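Local coordinates for Ice-binding protein 1 (Shewanella frigidimarina, PDB 6BG8), which adsorbs its bacterium onto ice and inhibits ice-crystal growth, the chain here being the C-terminal ice-binding domain of a longer adhesin, at residues L64-T72 with P78-I88; A179-T190 with F198-N209. All coordinates share one frame; numbering follows the deposited sequence.

Contact 1: residues L64-T72 with P78-I88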
loop_
_atom_site.group_PDB
_atom_site.type_symbol
_atom_site.label_atom_id
_atom_site.label_comp_id
_atom_site.label_asym_id
_atom_site.label_seq_id
_atom_site.Cartn_x
_atom_site.Cartn_y
_atom_site.Cartn_z
ATOM N N LEU A 64 5.433 -14.788 -0.563
ATOM C CA LEU A 64 6.087 -15.191 -1.799
ATOM C C LEU A 64 5.896 -14.101 -2.843
ATOM O O LEU A 64 4.986 -13.272 -2.748
ATOM C CB LEU A 64 5.533 -16.527 -2.330
ATOM C CG LEU A 64 5.729 -17.748 -1.431
ATOM C CD1 LEU A 64 4.864 -18.907 -1.918
ATOM C CD2 LEU A 64 7.202 -18.139 -1.403
ATOM N N SER A 65 6.758 -14.115 -3.855
ATOM C CA SER A 65 6.630 -13.220 -4.994
ATOM C C SER A 65 6.024 -13.948 -6.189
ATOM O O SER A 65 6.166 -15.164 -6.344
ATOM C CB SER A 65 7.984 -12.632 -5.385
ATOM O OG SER A 65 8.863 -13.658 -5.820
ATOM N N TYR A 66 5.340 -13.182 -7.039
ATOM C CA TYR A 66 4.538 -13.723 -8.125
ATOM C C TYR A 66 4.686 -12.867 -9.368
ATOM O O TYR A 66 4.730 -11.635 -9.277
ATOM C CB TYR A 66 3.053 -13.776 -7.740
ATOM C CG TYR A 66 2.762 -14.748 -6.636
ATOM C CD1 TYR A 66 2.700 -16.115 -6.885
ATOM C CD2 TYR A 66 2.556 -14.300 -5.330
ATOM C CE1 TYR A 66 2.448 -17.015 -5.862
ATOM C CE2 TYR A 66 2.295 -15.191 -4.308
ATOM C CZ TYR A 66 2.235 -16.541 -4.578
ATOM O OH TYR A 66 1.972 -17.427 -3.559
ATOM N N ALA A 67 4.761 -13.529 -10.523
ATOM C CA ALA A 67 4.657 -12.877 -11.820
ATOM C C ALA A 67 3.993 -13.845 -12.788
ATOM O O ALA A 67 4.013 -15.059 -12.590
ATOM C CB ALA A 67 6.020 -12.427 -12.354
ATOM N N GLY A 68 3.379 -13.290 -13.833
ATOM C CA GLY A 68 2.558 -14.105 -14.715
ATOM C C GLY A 68 3.332 -15.075 -15.585
ATOM O O GLY A 68 2.743 -16.042 -16.088
ATOM N N ASP A 69 4.624 -14.839 -15.786
ATOM C CA ASP A 69 5.442 -15.796 -16.523
ATOM C C ASP A 69 5.929 -16.950 -15.652
ATOM O O ASP A 69 6.573 -17.864 -16.178
ATOM C CB ASP A 69 6.646 -15.086 -17.161
ATOM C CG ASP A 69 7.636 -14.586 -16.130
ATOM O OD1 ASP A 69 7.193 -13.883 -15.193
ATOM O OD2 ASP A 69 8.848 -14.899 -16.241
ATOM N N ASP A 70 5.636 -16.938 -14.349
ATOM C CA ASP A 70 6.086 -18.005 -13.456
ATOM C C ASP A 70 5.538 -19.346 -13.918
ATOM O O ASP A 70 4.319 -19.558 -13.931
ATOM C CB ASP A 70 5.640 -17.729 -12.016
ATOM C CG ASP A 70 6.460 -16.644 -11.335
ATOM O OD1 ASP A 70 7.498 -16.237 -11.883
ATOM O OD2 ASP A 70 6.057 -16.191 -10.239
ATOM N N SER A 71 6.433 -20.255 -14.302
ATOM C CA SER A 71 6.015 -21.563 -14.779
ATOM C C SER A 71 5.909 -22.550 -13.623
ATOM O O SER A 71 6.574 -22.408 -12.590
ATOM C CB SER A 71 6.994 -22.093 -15.830
ATOM O OG SER A 71 8.290 -22.282 -15.284
ATOM N N THR A 72 5.060 -23.557 -13.812
ATOM C CA THR A 72 4.951 -24.702 -12.914
ATOM C C THR A 72 5.338 -25.952 -13.691
ATOM O O THR A 72 4.651 -26.301 -14.666
ATOM C CB THR A 72 3.534 -24.846 -12.354
ATOM O OG1 THR A 72 3.203 -23.704 -11.553
ATOM C CG2 THR A 72 3.415 -26.106 -11.498
ATOM N N PRO A 78 -1.177 -20.065 -6.611
ATOM C CA PRO A 78 -2.015 -19.948 -5.410
ATOM C C PRO A 78 -3.366 -20.630 -5.581
ATOM O O PRO A 78 -4.009 -20.549 -6.628
ATOM C CB PRO A 78 -2.170 -18.434 -5.228
ATOM C CG PRO A 78 -0.949 -17.849 -5.922
ATOM C CD PRO A 78 -0.706 -18.756 -7.098
ATOM N N VAL A 79 -3.786 -21.299 -4.520
ATOM C CA VAL A 79 -5.122 -21.892 -4.439
ATOM C C VAL A 79 -6.160 -20.774 -4.451
ATOM O O VAL A 79 -5.905 -19.699 -3.877
ATOM C CB VAL A 79 -5.211 -22.740 -3.166
ATOM C CG1 VAL A 79 -6.600 -22.871 -2.685
ATOM C CG2 VAL A 79 -4.588 -24.101 -3.399
ATOM N N PRO A 80 -7.322 -20.941 -5.106
ATOM C CA PRO A 80 -7.825 -22.089 -5.868
ATOM C C PRO A 80 -7.639 -21.954 -7.379
ATOM O O PRO A 80 -8.354 -22.596 -8.158
ATOM C CB PRO A 80 -9.309 -22.081 -5.519
ATOM C CG PRO A 80 -9.625 -20.601 -5.487
ATOM C CD PRO A 80 -8.355 -19.893 -5.001
ATOM N N TYR A 81 -6.688 -21.128 -7.798
ATOM C CA TYR A 81 -6.595 -20.766 -9.206
ATOM C C TYR A 81 -6.036 -21.903 -10.055
ATOM O O TYR A 81 -5.161 -22.659 -9.625
ATOM C CB TYR A 81 -5.747 -19.505 -9.365
ATOM C CG TYR A 81 -6.450 -18.332 -8.746
ATOM C CD1 TYR A 81 -7.448 -17.652 -9.439
ATOM C CD2 TYR A 81 -6.159 -17.929 -7.453
ATOM C CE1 TYR A 81 -8.115 -16.593 -8.866
ATOM C CE2 TYR A 81 -6.827 -16.878 -6.873
ATOM C CZ TYR A 81 -7.802 -16.211 -7.580
ATOM O OH TYR A 81 -8.462 -15.162 -6.987
ATOM N N ALA A 82 -6.551 -22.005 -11.278
ATOM C CA ALA A 82 -6.157 -23.054 -12.208
ATOM C C ALA A 82 -4.799 -22.801 -12.837
ATOM O O ALA A 82 -4.158 -23.749 -13.302
ATOM C CB ALA A 82 -7.211 -23.189 -13.309
ATOM N N SER A 83 -4.355 -21.550 -12.863
ATOM C CA SER A 83 -3.113 -21.175 -13.517
ATOM C C SER A 83 -2.617 -19.893 -12.876
ATOM O O SER A 83 -3.376 -19.169 -12.222
ATOM C CB SER A 83 -3.308 -20.964 -15.017
ATOM O OG SER A 83 -4.176 -19.859 -15.228
ATOM N N MET A 84 -1.325 -19.625 -13.062
ATOM C CA MET A 84 -0.781 -18.371 -12.565
ATOM C C MET A 84 -1.412 -17.185 -13.282
ATOM O O MET A 84 -1.662 -16.144 -12.669
ATOM C CB MET A 84 0.736 -18.362 -12.717
ATOM C CG MET A 84 1.401 -17.236 -11.964
ATOM S SD MET A 84 1.297 -17.457 -10.174
ATOM C CE MET A 84 2.572 -18.693 -9.884
ATOM N N VAL A 85 -1.682 -17.325 -14.584
ATOM C CA VAL A 85 -2.358 -16.263 -15.328
ATOM C C VAL A 85 -3.707 -15.933 -14.695
ATOM O O VAL A 85 -4.063 -14.758 -14.534
ATOM C CB VAL A 85 -2.512 -16.669 -16.807
ATOM C CG1 VAL A 85 -3.467 -15.726 -17.527
ATOM C CG2 VAL A 85 -1.157 -16.682 -17.493
ATOM N N ALA A 86 -4.475 -16.956 -14.316
ATOM C CA ALA A 86 -5.779 -16.694 -13.709
ATOM C C ALA A 86 -5.630 -15.993 -12.365
ATOM O O ALA A 86 -6.444 -15.131 -12.014
ATOM C CB ALA A 86 -6.560 -17.995 -13.548
ATOM N N PHE A 87 -4.600 -16.353 -11.596
ATOM C CA PHE A 87 -4.368 -15.688 -10.312
ATOM C C PHE A 87 -4.024 -14.221 -10.518
ATOM O O PHE A 87 -4.537 -13.346 -9.806
ATOM C CB PHE A 87 -3.249 -16.405 -9.555
ATOM C CG PHE A 87 -2.663 -15.610 -8.413
ATOM C CD1 PHE A 87 -3.414 -15.339 -7.279
ATOM C CD2 PHE A 87 -1.355 -15.142 -8.475
ATOM C CE1 PHE A 87 -2.874 -14.613 -6.227
ATOM C CE2 PHE A 87 -0.804 -14.419 -7.424
ATOM C CZ PHE A 87 -1.574 -14.150 -6.297
ATOM N N ILE A 88 -3.159 -13.936 -11.495
ATOM C CA ILE A 88 -2.818 -12.555 -11.816
ATOM C C ILE A 88 -4.048 -11.809 -12.329
ATOM O O ILE A 88 -4.245 -10.625 -12.029
ATOM C CB ILE A 88 -1.667 -12.522 -12.841
ATOM C CG1 ILE A 88 -0.362 -13.114 -12.257
ATOM C CG2 ILE A 88 -1.488 -11.105 -13.408
ATOM C CD1 ILE A 88 0.274 -12.286 -11.157
#
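Pro-78 opens the second segment by sliding its ring past Tyr-66: CG of Pro-78 lies 3.5 Å from CE1 of Tyr-66 and also brushes CZ and OH, while CD of Pro-78 reaches the same CE1. The chain then loops outward through the cis peptide before Pro-80 and comes back at Ser-83, the N-cap of the helix, whose OG accepts from Ala-86 N. In the first turn, Met-84 CG stands anti to the backbone N (chi1 -168°) and meets Ala-67 O at 3.5 Å; the chain then bends twice, bringing SD to 3.8 Å from CD1 of Tyr-66 in an oblique Met-aromatic contact. The methyl CE ends in the plane of the tyrosine ring, at its edge, and 3.9 Å from CB of Asp-70. Val-85 follows at the margin, its CG2 near Gly-68 O. Phe-87 drives an edge, through CE2, onto one face of the Tyr-66 ring, 3.7 Å from CG of Tyr-66. The planes stand at 63°, an edge-to-face pair, and Pro-78 CG sits over the centre of one phenylalanine face. Ile-88 closes the walk, laying CG1 3.9 Å from CA of Gly-68.

The backbone facing this helix is a type I turn from Ala-67 to Asp-70. Asp-70 OD2 accepts from Ala-67 N, met from above the carboxylate plane, and OD1 forms a salt bridge with Arg-42. What holds the segments together is mostly van der Waals and aromatic packing, some of it of aliphatic carbons against backbone carbonyls. The start of helix 84-103 docks against Tyr-66 of strand 65-66 and the turn that follows it, part of the pairing of a long helix with a beta-solenoid that characterises the DUF3494 ice-binding fold.

Contact 2: residues A179-T190 with F198-N209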
loop_
_atom_site.group_PDB
_atom_site.type_symbol
_atom_site.label_atom_id
_atom_site.label_comp_id
_atom_site.label_asym_id
_atom_site.label_seq_id
_atom_site.Cartn_x
_atom_site.Cartn_y
_atom_site.Cartn_z
ATOM N N ALA A 179 -3.445 0.256 11.346
ATOM C CA ALA A 179 -2.957 0.370 9.972
ATOM C C ALA A 179 -3.884 -0.314 8.979
ATOM O O ALA A 179 -4.081 0.180 7.864
ATOM C CB ALA A 179 -1.553 -0.225 9.862
ATOM N N LYS A 180 -4.456 -1.459 9.358
ATOM C CA LYS A 180 -5.285 -2.204 8.415
ATOM C C LYS A 180 -6.552 -1.449 8.023
ATOM O O LYS A 180 -7.160 -1.784 7.001
ATOM C CB LYS A 180 -5.647 -3.568 9.001
ATOM C CG LYS A 180 -6.685 -3.508 10.123
ATOM C CD LYS A 180 -6.742 -4.832 10.858
ATOM C CE LYS A 180 -8.029 -4.993 11.628
ATOM N NZ LYS A 180 -8.377 -6.436 11.789
ATOM N N ASN A 181 -6.939 -0.423 8.786
ATOM C CA ASN A 181 -8.154 0.343 8.534
ATOM C C ASN A 181 -7.878 1.740 7.986
ATOM O O ASN A 181 -8.801 2.561 7.926
ATOM C CB ASN A 181 -8.989 0.436 9.817
ATOM C CG ASN A 181 -9.519 -0.916 10.266
ATOM O OD1 ASN A 181 -9.781 -1.793 9.445
ATOM N ND2 ASN A 181 -9.680 -1.088 11.570
ATOM N N ILE A 182 -6.644 2.032 7.580
ATOM C CA ILE A 182 -6.276 3.316 6.994
ATOM C C ILE A 182 -6.006 3.111 5.512
ATOM O O ILE A 182 -5.336 2.147 5.127
ATOM C CB ILE A 182 -5.042 3.910 7.695
ATOM C CG1 ILE A 182 -5.317 4.055 9.192
ATOM C CG2 ILE A 182 -4.670 5.247 7.070
ATOM C CD1 ILE A 182 -4.038 4.145 9.997
ATOM N N TYR A 183 -6.496 4.034 4.688
ATOM C CA TYR A 183 -6.424 3.907 3.233
ATOM C C TYR A 183 -5.988 5.225 2.620
ATOM O O TYR A 183 -6.527 6.282 2.961
ATOM C CB TYR A 183 -7.779 3.483 2.657
ATOM C CG TYR A 183 -8.232 2.145 3.176
ATOM C CD1 TYR A 183 -8.953 2.048 4.358
ATOM C CD2 TYR A 183 -7.927 0.974 2.493
ATOM C CE1 TYR A 183 -9.357 0.822 4.849
ATOM C CE2 TYR A 183 -8.331 -0.251 2.968
ATOM C CZ TYR A 183 -9.043 -0.324 4.149
ATOM O OH TYR A 183 -9.444 -1.550 4.630
ATOM N N TRP A 184 -5.010 5.158 1.723
ATOM C CA TRP A 184 -4.484 6.316 1.022
ATOM C C TRP A 184 -4.672 6.084 -0.468
ATOM O O TRP A 184 -4.186 5.087 -1.003
ATOM C CB TRP A 184 -2.996 6.523 1.320
ATOM C CG TRP A 184 -2.659 6.651 2.771
ATOM C CD1 TRP A 184 -2.307 5.647 3.630
ATOM C CD2 TRP A 184 -2.643 7.860 3.536
ATOM N NE1 TRP A 184 -2.076 6.161 4.886
ATOM C CE2 TRP A 184 -2.276 7.518 4.851
ATOM C CE3 TRP A 184 -2.898 9.201 3.232
ATOM C CZ2 TRP A 184 -2.169 8.466 5.863
ATOM C CZ3 TRP A 184 -2.788 10.147 4.246
ATOM C CH2 TRP A 184 -2.431 9.772 5.542
ATOM N N ARG A 185 -5.341 7.013 -1.141
ATOM C CA ARG A 185 -5.605 6.897 -2.576
ATOM C C ARG A 185 -5.073 8.151 -3.248
ATOM O O ARG A 185 -5.553 9.250 -2.962
ATOM C CB ARG A 185 -7.105 6.747 -2.847
ATOM C CG ARG A 185 -7.504 6.338 -4.273
ATOM C CD ARG A 185 -7.364 7.469 -5.307
ATOM N NE ARG A 185 -8.157 8.664 -5.011
ATOM C CZ ARG A 185 -8.452 9.598 -5.914
ATOM N NH1 ARG A 185 -8.025 9.473 -7.172
ATOM N NH2 ARG A 185 -9.167 10.661 -5.565
ATOM N N THR A 186 -4.114 8.001 -4.157
ATOM C CA THR A 186 -3.610 9.147 -4.905
ATOM C C THR A 186 -3.836 8.927 -6.391
ATOM O O THR A 186 -3.548 7.844 -6.914
ATOM C CB THR A 186 -2.117 9.406 -4.631
ATOM O OG1 THR A 186 -1.343 8.260 -4.996
ATOM C CG2 THR A 186 -1.889 9.728 -3.153
ATOM N N ALA A 187 -4.352 9.956 -7.071
ATOM C CA ALA A 187 -4.375 9.930 -8.531
ATOM C C ALA A 187 -2.982 10.125 -9.109
ATOM O O ALA A 187 -2.729 9.727 -10.253
ATOM C CB ALA A 187 -5.323 11.003 -9.076
ATOM N N GLY A 188 -2.085 10.726 -8.341
ATOM C CA GLY A 188 -0.677 10.807 -8.653
ATOM C C GLY A 188 0.108 9.758 -7.898
ATOM O O GLY A 188 -0.385 8.657 -7.622
ATOM N N LYS A 189 1.341 10.092 -7.564
ATOM C CA LYS A 189 2.200 9.141 -6.876
ATOM C C LYS A 189 2.140 9.341 -5.368
ATOM O O LYS A 189 1.732 10.392 -4.873
ATOM C CB LYS A 189 3.646 9.284 -7.347
ATOM C CG LYS A 189 4.296 10.605 -6.973
ATOM C CD LYS A 189 5.742 10.637 -7.443
ATOM C CE LYS A 189 6.349 12.023 -7.247
ATOM N NZ LYS A 189 7.708 12.146 -7.874
ATOM N N THR A 190 2.566 8.313 -4.641
ATOM C CA THR A 190 2.770 8.394 -3.200
ATOM C C THR A 190 4.255 8.222 -2.899
ATOM O O THR A 190 4.881 7.250 -3.346
ATOM C CB THR A 190 1.948 7.339 -2.456
ATOM O OG1 THR A 190 0.548 7.617 -2.626
ATOM C CG2 THR A 190 2.278 7.346 -0.966
ATOM N N PHE A 198 5.292 5.023 8.607
ATOM C CA PHE A 198 4.083 5.182 7.811
ATOM C C PHE A 198 3.125 4.028 8.081
ATOM O O PHE A 198 3.552 2.878 8.233
ATOM C CB PHE A 198 4.430 5.250 6.308
ATOM C CG PHE A 198 3.258 5.624 5.427
ATOM C CD1 PHE A 198 2.301 4.681 5.092
ATOM C CD2 PHE A 198 3.139 6.902 4.919
ATOM C CE1 PHE A 198 1.217 5.020 4.303
ATOM C CE2 PHE A 198 2.066 7.249 4.112
ATOM C CZ PHE A 198 1.103 6.304 3.806
ATOM N N SER A 199 1.821 4.340 8.140
ATOM C CA SER A 199 0.768 3.353 8.358
ATOM C C SER A 199 -0.325 3.517 7.312
ATOM O O SER A 199 -0.747 4.641 7.029
ATOM C CB SER A 199 0.144 3.509 9.755
ATOM O OG SER A 199 0.983 2.946 10.746
ATOM N N GLY A 200 -0.791 2.409 6.750
ATOM C CA GLY A 200 -1.958 2.426 5.885
ATOM C C GLY A 200 -1.743 1.681 4.581
ATOM O O GLY A 200 -0.636 1.294 4.213
ATOM N N ASN A 201 -2.858 1.486 3.872
ATOM C CA ASN A 201 -2.863 0.819 2.575
ATOM C C ASN A 201 -2.799 1.880 1.485
ATOM O O ASN A 201 -3.747 2.650 1.301
ATOM C CB ASN A 201 -4.107 -0.050 2.414
ATOM C CG ASN A 201 -4.246 -1.069 3.520
ATOM O OD1 ASN A 201 -3.615 -2.125 3.479
ATOM N ND2 ASN A 201 -5.064 -0.755 4.529
ATOM N N VAL A 202 -1.703 1.895 0.737
ATOM C CA VAL A 202 -1.477 2.921 -0.277
ATOM C C VAL A 202 -1.957 2.394 -1.626
ATOM O O VAL A 202 -1.486 1.354 -2.094
ATOM C CB VAL A 202 0.006 3.315 -0.334
ATOM C CG1 VAL A 202 0.245 4.364 -1.401
ATOM C CG2 VAL A 202 0.471 3.825 1.023
ATOM N N PHE A 203 -2.899 3.103 -2.245
ATOM C CA PHE A 203 -3.363 2.838 -3.611
ATOM C C PHE A 203 -2.976 4.037 -4.476
ATOM O O PHE A 203 -3.753 4.984 -4.632
ATOM C CB PHE A 203 -4.873 2.604 -3.648
ATOM C CG PHE A 203 -5.309 1.335 -2.977
ATOM C CD1 PHE A 203 -5.372 1.254 -1.588
ATOM C CD2 PHE A 203 -5.692 0.232 -3.737
ATOM C CE1 PHE A 203 -5.790 0.088 -0.968
ATOM C CE2 PHE A 203 -6.106 -0.937 -3.125
ATOM C CZ PHE A 203 -6.158 -1.005 -1.739
ATOM N N ALA A 204 -1.762 4.001 -5.027
ATOM C CA ALA A 204 -1.290 5.054 -5.918
ATOM C C ALA A 204 -1.616 4.679 -7.355
ATOM O O ALA A 204 -1.323 3.561 -7.787
ATOM C CB ALA A 204 0.217 5.264 -5.767
ATOM N N TRP A 205 -2.234 5.607 -8.090
ATOM C CA TRP A 205 -2.557 5.301 -9.479
ATOM C C TRP A 205 -1.295 5.068 -10.291
ATOM O O TRP A 205 -1.243 4.155 -11.123
ATOM C CB TRP A 205 -3.382 6.424 -10.111
ATOM C CG TRP A 205 -3.681 6.132 -11.547
ATOM C CD1 TRP A 205 -3.086 6.691 -12.649
ATOM C CD2 TRP A 205 -4.633 5.184 -12.044
ATOM N NE1 TRP A 205 -3.622 6.153 -13.796
ATOM C CE2 TRP A 205 -4.569 5.224 -13.454
ATOM C CE3 TRP A 205 -5.532 4.303 -11.433
ATOM C CZ2 TRP A 205 -5.380 4.426 -14.263
ATOM C CZ3 TRP A 205 -6.345 3.506 -12.247
ATOM C CH2 TRP A 205 -6.253 3.573 -13.640
ATOM N N SER A 206 -0.263 5.883 -10.063
ATOM C CA SER A 206 0.984 5.742 -10.803
ATOM C C SER A 206 1.973 4.855 -10.057
ATOM O O SER A 206 1.992 3.642 -10.275
ATOM C CB SER A 206 1.600 7.116 -11.079
ATOM O OG SER A 206 1.617 7.899 -9.904
ATOM N N GLU A 207 2.783 5.433 -9.168
ATOM C CA GLU A 207 3.852 4.691 -8.512
ATOM C C GLU A 207 3.927 5.044 -7.031
ATOM O O GLU A 207 3.442 6.088 -6.593
ATOM C CB GLU A 207 5.213 4.971 -9.174
ATOM C CG GLU A 207 5.630 6.438 -9.184
ATOM C CD GLU A 207 6.980 6.675 -9.865
ATOM O OE1 GLU A 207 7.923 5.890 -9.626
ATOM O OE2 GLU A 207 7.096 7.656 -10.635
ATOM N N VAL A 208 4.574 4.160 -6.268
ATOM C CA VAL A 208 4.892 4.395 -4.863
ATOM C C VAL A 208 6.407 4.381 -4.723
ATOM O O VAL A 208 7.063 3.419 -5.141
ATOM C CB VAL A 208 4.262 3.331 -3.942
ATOM C CG1 VAL A 208 4.564 3.652 -2.476
ATOM C CG2 VAL A 208 2.758 3.214 -4.182
ATOM N N ASN A 209 6.963 5.442 -4.142
ATOM C CA ASN A 209 8.403 5.529 -3.914
ATOM C C ASN A 209 8.625 5.663 -2.416
ATOM O O ASN A 209 8.311 6.704 -1.833
ATOM C CB ASN A 209 9.018 6.714 -4.664
ATOM C CG ASN A 209 8.639 6.744 -6.149
ATOM O OD1 ASN A 209 8.384 7.815 -6.708
ATOM N ND2 ASN A 209 8.615 5.580 -6.789
HETATM O O HOH W 1 9.475 10.299 -6.155
HETATM O O HOH W 2 8.763 9.413 -9.419
#
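Trp-184 meets Phe-198, Ser-199 and Asn-201 along the length of its side chain. Its CB lies 3.9 Å from Asn-201 O. CG, placed anti to the carbonyl carbon (chi1 -56°), starts an indole that heads back toward the corner at Gly-200. CG and CD1 run under Phe-198, CD1 being 3.5 Å from CZ of Phe-198, which rides over one indole face toward its rim; the two rings meet obliquely. NE1 gives its N-H to Ser-199 O (2.9 Å), nearly straight, on a lone pair in the carbonyl plane, a bond that fixes the ring's rotation. CE2 still lies under Phe-198 CZ (3.7 Å), with CD2 a little farther off. CA of Gly-200 sits in plane at the indole edge, close in because the residue has no side chain, and its backbone angles suit glycine. Phe-156, from neighbouring strand 154-158, stacks on the indole, and Ile-171 and Leu-162 touch the tryptophan from neighbouring strands.

The two segments are successive coils of a right-handed beta-solenoid, running parallel in register: Trp-184 N donates to Asn-201 O and Phe-203 N to Trp-184 O, and beyond the bend Thr-190 pairs with Val-208. On the face opposite the indole, Asn-201 ND2 lies over the Tyr-183 ring and donates to Ile-182 O (3.0 Å). That oxygen also takes Asn-201 N, from the opposite face of its plane, while Asn-201 OD1 turns to Arg-219.

Back on the tryptophan's face, Thr-190 and Val-202 reach tip to tip. The Thr-190 hydroxyl donates to Thr-186 OG1, which in turn donates to Gly-188 O. At the outer margin one water bridges Lys-189 NZ and Asn-209 OD1; a second, bound to NZ only weakly, donates to Glu-207 OE2 and Asn-209 OD1.

How the contacts relate
Both contacts build on the solenoid. Contact 1 is peripheral but buried; contact 2 lies near the spatial centre of the domain, with a buried middle and margins that reach the surface. Their centres are about 25 Å apart. Contact 2 joins neighbouring coils through repeated backbone bonds, with Trp-184 and the threonine hydroxyls on one face of its strands and Tyr-183 and Phe-203 on the other, toward the helix; contact 1 joins a coil to that helix through side-chain packing. Helix 84-103 starts in contact 1, and further along it Ala-98 meets Phe-203, and Leu-102 both Phe-203 and Tyr-183. The Asn-209 side chain is about 10 Å from that of Thr-212, in the probable ice-binding motif.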